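Local coordinates for multiheme cytochrome cf (Carboxydothermus ferrireducens DSM 11255, PDB 6QVM), which probably sits in the S-layer and passes electrons through its eleven c-type hemes to insoluble Fe(III) outside the cell, acting as an extracellular iron reductase, at residues 352-360 / 369-377. Residues are numbered along the deposited sequence; the frame is centred on the assembly and turned at random.
Sequences EACHGPGAL and KILGEKDGI. With HEC (heme c), chain I.
H355 and L371 are joined by two hydrogen bonds. The imidazole ND1 donates to L371 O over 2.9 Å, almost straight at 172°, with the acceptor lying in the ring plane; in return L371 N reaches H355 O at 3.2 Å. The first bond fixes the rotation of the proximal ligand of a heme c and would probably give its ring some imidazolate character. H355 NE2 binds the heme FE at 1.9 Å. C354 SG is covalently bonded to heme CAC, as expected for the end of a CXXCH motif.

Apolar contacts surround this pairing. I377 CG1 lies anti to the backbone N (chi1 -164°), and the extended chain carries CD1 to 3.3 Å from H355 ND1, while CG2 rests against the porphyrin. An alanine at I377 is likely to open a gap between the imidazole and the heme edge and to remove this lateral support from the ligand. I370 CD1 packs 3.6 Å from G358 CA, where a beta carbon would clash. At the far end L360 CD2 touches K369 CE, whose ammonium continues to D366.

Among the polar links, one water bridges P357 O and K369 O. E352 OE1 accepts G358 N at 2.8 Å, bracing the turn between the two helices. D375 OD2 receives G372 N and pairs with K374 NZ.

The contact thus folds the loop between helices 359-362 and 381-384 back on the heme-binding helix 352-355, with H480 completing the bis-histidine iron site.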
# COMPACT_ATOMS: atom_id res chain seq x y z
N GLU A 352 7.41 1.78 -3.17
CA GLU A 352 7.99 0.96 -4.22
C GLU A 352 8.31 -0.45 -3.76
O GLU A 352 8.71 -1.28 -4.59
CB GLU A 352 9.24 1.65 -4.75
CG GLU A 352 8.93 2.98 -5.45
CD GLU A 352 10.15 3.87 -5.60
OE1 GLU A 352 10.63 4.04 -6.75
OE2 GLU A 352 10.63 4.39 -4.57
N ALA A 353 8.15 -0.75 -2.47
CA ALA A 353 8.30 -2.14 -2.04
C ALA A 353 7.17 -3.00 -2.59
O ALA A 353 7.35 -4.21 -2.78
CB ALA A 353 8.34 -2.22 -0.52
N CYS A 354 6.02 -2.40 -2.87
CA CYS A 354 4.90 -3.07 -3.52
C CYS A 354 4.72 -2.68 -4.98
O CYS A 354 4.37 -3.53 -5.80
CB CYS A 354 3.60 -2.77 -2.76
SG CYS A 354 3.63 -3.19 -1.01
N HIS A 355 4.98 -1.42 -5.33
CA HIS A 355 4.74 -0.92 -6.68
C HIS A 355 5.97 -1.02 -7.57
O HIS A 355 5.91 -0.63 -8.74
CB HIS A 355 4.25 0.53 -6.62
CG HIS A 355 2.92 0.70 -5.96
ND1 HIS A 355 1.73 0.43 -6.59
CD2 HIS A 355 2.60 1.09 -4.70
CE1 HIS A 355 0.73 0.66 -5.76
NE2 HIS A 355 1.23 1.06 -4.61
N GLY A 356 7.08 -1.53 -7.04
CA GLY A 356 8.27 -1.74 -7.82
C GLY A 356 9.05 -0.46 -8.06
O GLY A 356 8.65 0.62 -7.62
N PRO A 357 10.17 -0.56 -8.78
CA PRO A 357 10.96 0.64 -9.09
C PRO A 357 10.12 1.68 -9.81
O PRO A 357 9.48 1.39 -10.82
CB PRO A 357 12.08 0.09 -10.00
CG PRO A 357 12.10 -1.39 -9.72
CD PRO A 357 10.69 -1.76 -9.44
N GLY A 358 10.12 2.90 -9.28
CA GLY A 358 9.19 3.90 -9.78
C GLY A 358 9.81 5.21 -10.23
O GLY A 358 9.08 6.18 -10.48
N ALA A 359 11.14 5.27 -10.35
CA ALA A 359 11.79 6.51 -10.74
C ALA A 359 11.37 6.93 -12.14
O ALA A 359 11.06 8.11 -12.39
CB ALA A 359 13.31 6.37 -10.65
N LEU A 360 11.38 5.99 -13.08
CA LEU A 360 10.95 6.31 -14.44
C LEU A 360 9.48 6.73 -14.47
O LEU A 360 9.11 7.65 -15.20
CB LEU A 360 11.18 5.11 -15.37
CG LEU A 360 10.77 5.27 -16.84
CD1 LEU A 360 11.45 6.47 -17.47
CD2 LEU A 360 11.11 4.00 -17.62
N LYS A 369 4.82 2.22 -16.37
CA LYS A 369 6.14 2.13 -15.74
C LYS A 369 6.05 1.91 -14.24
O LYS A 369 7.05 2.07 -13.54
CB LYS A 369 6.95 3.38 -16.05
CG LYS A 369 7.14 3.65 -17.54
CD LYS A 369 7.72 2.42 -18.24
CE LYS A 369 8.21 2.76 -19.64
NZ LYS A 369 7.14 3.35 -20.48
N ILE A 370 4.87 1.54 -13.73
CA ILE A 370 4.67 1.26 -12.31
C ILE A 370 3.69 0.10 -12.21
O ILE A 370 2.89 -0.15 -13.12
CB ILE A 370 4.17 2.52 -11.56
CG1 ILE A 370 4.41 2.38 -10.05
CG2 ILE A 370 2.71 2.78 -11.85
CD1 ILE A 370 5.85 2.55 -9.64
N LEU A 371 3.77 -0.64 -11.11
CA LEU A 371 2.92 -1.80 -10.89
C LEU A 371 1.58 -1.35 -10.31
O LEU A 371 1.53 -0.72 -9.25
CB LEU A 371 3.60 -2.81 -9.97
CG LEU A 371 4.82 -3.54 -10.53
CD1 LEU A 371 5.37 -4.54 -9.52
CD2 LEU A 371 4.48 -4.24 -11.84
N GLY A 372 0.50 -1.70 -11.00
CA GLY A 372 -0.85 -1.38 -10.57
C GLY A 372 -1.75 -2.60 -10.63
O GLY A 372 -1.25 -3.72 -10.73
N GLU A 373 -3.07 -2.40 -10.58
CA GLU A 373 -4.00 -3.52 -10.63
C GLU A 373 -3.86 -4.29 -11.94
O GLU A 373 -4.05 -5.51 -11.97
CB GLU A 373 -5.43 -3.04 -10.42
CG GLU A 373 -6.22 -2.76 -11.70
CD GLU A 373 -6.95 -3.99 -12.23
OE1 GLU A 373 -7.42 -4.80 -11.40
OE2 GLU A 373 -7.04 -4.15 -13.46
N LYS A 374 -3.51 -3.59 -13.03
CA LYS A 374 -3.33 -4.25 -14.32
C LYS A 374 -2.22 -5.28 -14.27
O LYS A 374 -2.17 -6.17 -15.12
CB LYS A 374 -3.02 -3.21 -15.40
CG LYS A 374 -1.62 -2.61 -15.29
CD LYS A 374 -1.44 -1.40 -16.19
CE LYS A 374 -0.02 -0.87 -16.12
NZ LYS A 374 0.34 -0.39 -14.76
N ASP A 375 -1.31 -5.17 -13.29
CA ASP A 375 -0.20 -6.09 -13.14
C ASP A 375 -0.48 -7.15 -12.08
O ASP A 375 0.40 -7.96 -11.79
CB ASP A 375 1.08 -5.32 -12.77
CG ASP A 375 1.45 -4.29 -13.80
OD1 ASP A 375 1.90 -4.68 -14.90
OD2 ASP A 375 1.27 -3.08 -13.52
N GLY A 376 -1.69 -7.17 -11.52
CA GLY A 376 -2.00 -8.12 -10.46
C GLY A 376 -1.41 -7.78 -9.12
O GLY A 376 -1.07 -8.69 -8.35
N ILE A 377 -1.29 -6.49 -8.79
CA ILE A 377 -0.65 -6.10 -7.54
C ILE A 377 -1.51 -6.49 -6.36
O ILE A 377 -1.01 -6.66 -5.24
CB ILE A 377 -0.32 -4.60 -7.54
CG1 ILE A 377 0.68 -4.28 -6.44
CG2 ILE A 377 -1.59 -3.78 -7.39
CD1 ILE A 377 0.91 -2.79 -6.27
FE HEC I . -0.24 1.44 -3.40
CHA HEC I . -3.00 0.75 -5.32
CHB HEC I . -0.11 4.59 -4.82
CHC HEC I . 2.29 2.29 -1.26
CHD HEC I . 0.07 -1.85 -2.49
NA HEC I . -1.34 2.49 -4.81
C1A HEC I . -2.43 2.00 -5.50
C2A HEC I . -2.88 3.01 -6.44
C3A HEC I . -2.06 4.06 -6.30
C4A HEC I . -1.09 3.75 -5.28
CMA HEC I . -2.11 5.39 -7.09
CAA HEC I . -4.08 2.81 -7.42
CBA HEC I . -5.22 3.83 -7.29
CGA HEC I . -5.50 4.22 -5.86
O1A HEC I . -5.75 3.32 -5.02
O2A HEC I . -5.50 5.45 -5.57
NB HEC I . 0.91 3.12 -3.12
C1B HEC I . 0.72 4.34 -3.74
C2B HEC I . 1.54 5.32 -3.07
C3B HEC I . 2.23 4.69 -2.09
C4B HEC I . 1.82 3.29 -2.09
CMB HEC I . 1.64 6.80 -3.51
CAB HEC I . 3.26 5.30 -1.10
CBB HEC I . 2.68 6.50 -0.32
NC HEC I . 0.99 0.40 -2.16
C1C HEC I . 1.94 0.96 -1.32
C2C HEC I . 2.54 -0.11 -0.54
C3C HEC I . 1.83 -1.24 -0.77
C4C HEC I . 0.91 -0.95 -1.86
CMC HEC I . 3.53 0.15 0.63
CAC HEC I . 2.05 -2.66 -0.16
CBC HEC I . 2.02 -2.71 1.39
ND HEC I . -1.29 -0.28 -3.85
C1D HEC I . -1.00 -1.53 -3.30
C2D HEC I . -2.00 -2.47 -3.74
C3D HEC I . -2.96 -1.66 -4.63
C4D HEC I . -2.44 -0.31 -4.63
CMD HEC I . -2.08 -3.96 -3.39
CAD HEC I . -4.22 -2.19 -5.33
CBD HEC I . -5.37 -1.74 -4.43
CGD HEC I . -6.57 -2.64 -4.57
O1D HEC I . -7.33 -2.79 -3.57
O2D HEC I . -6.78 -3.21 -5.68
O HOH W 1 9.42 3.38 -12.91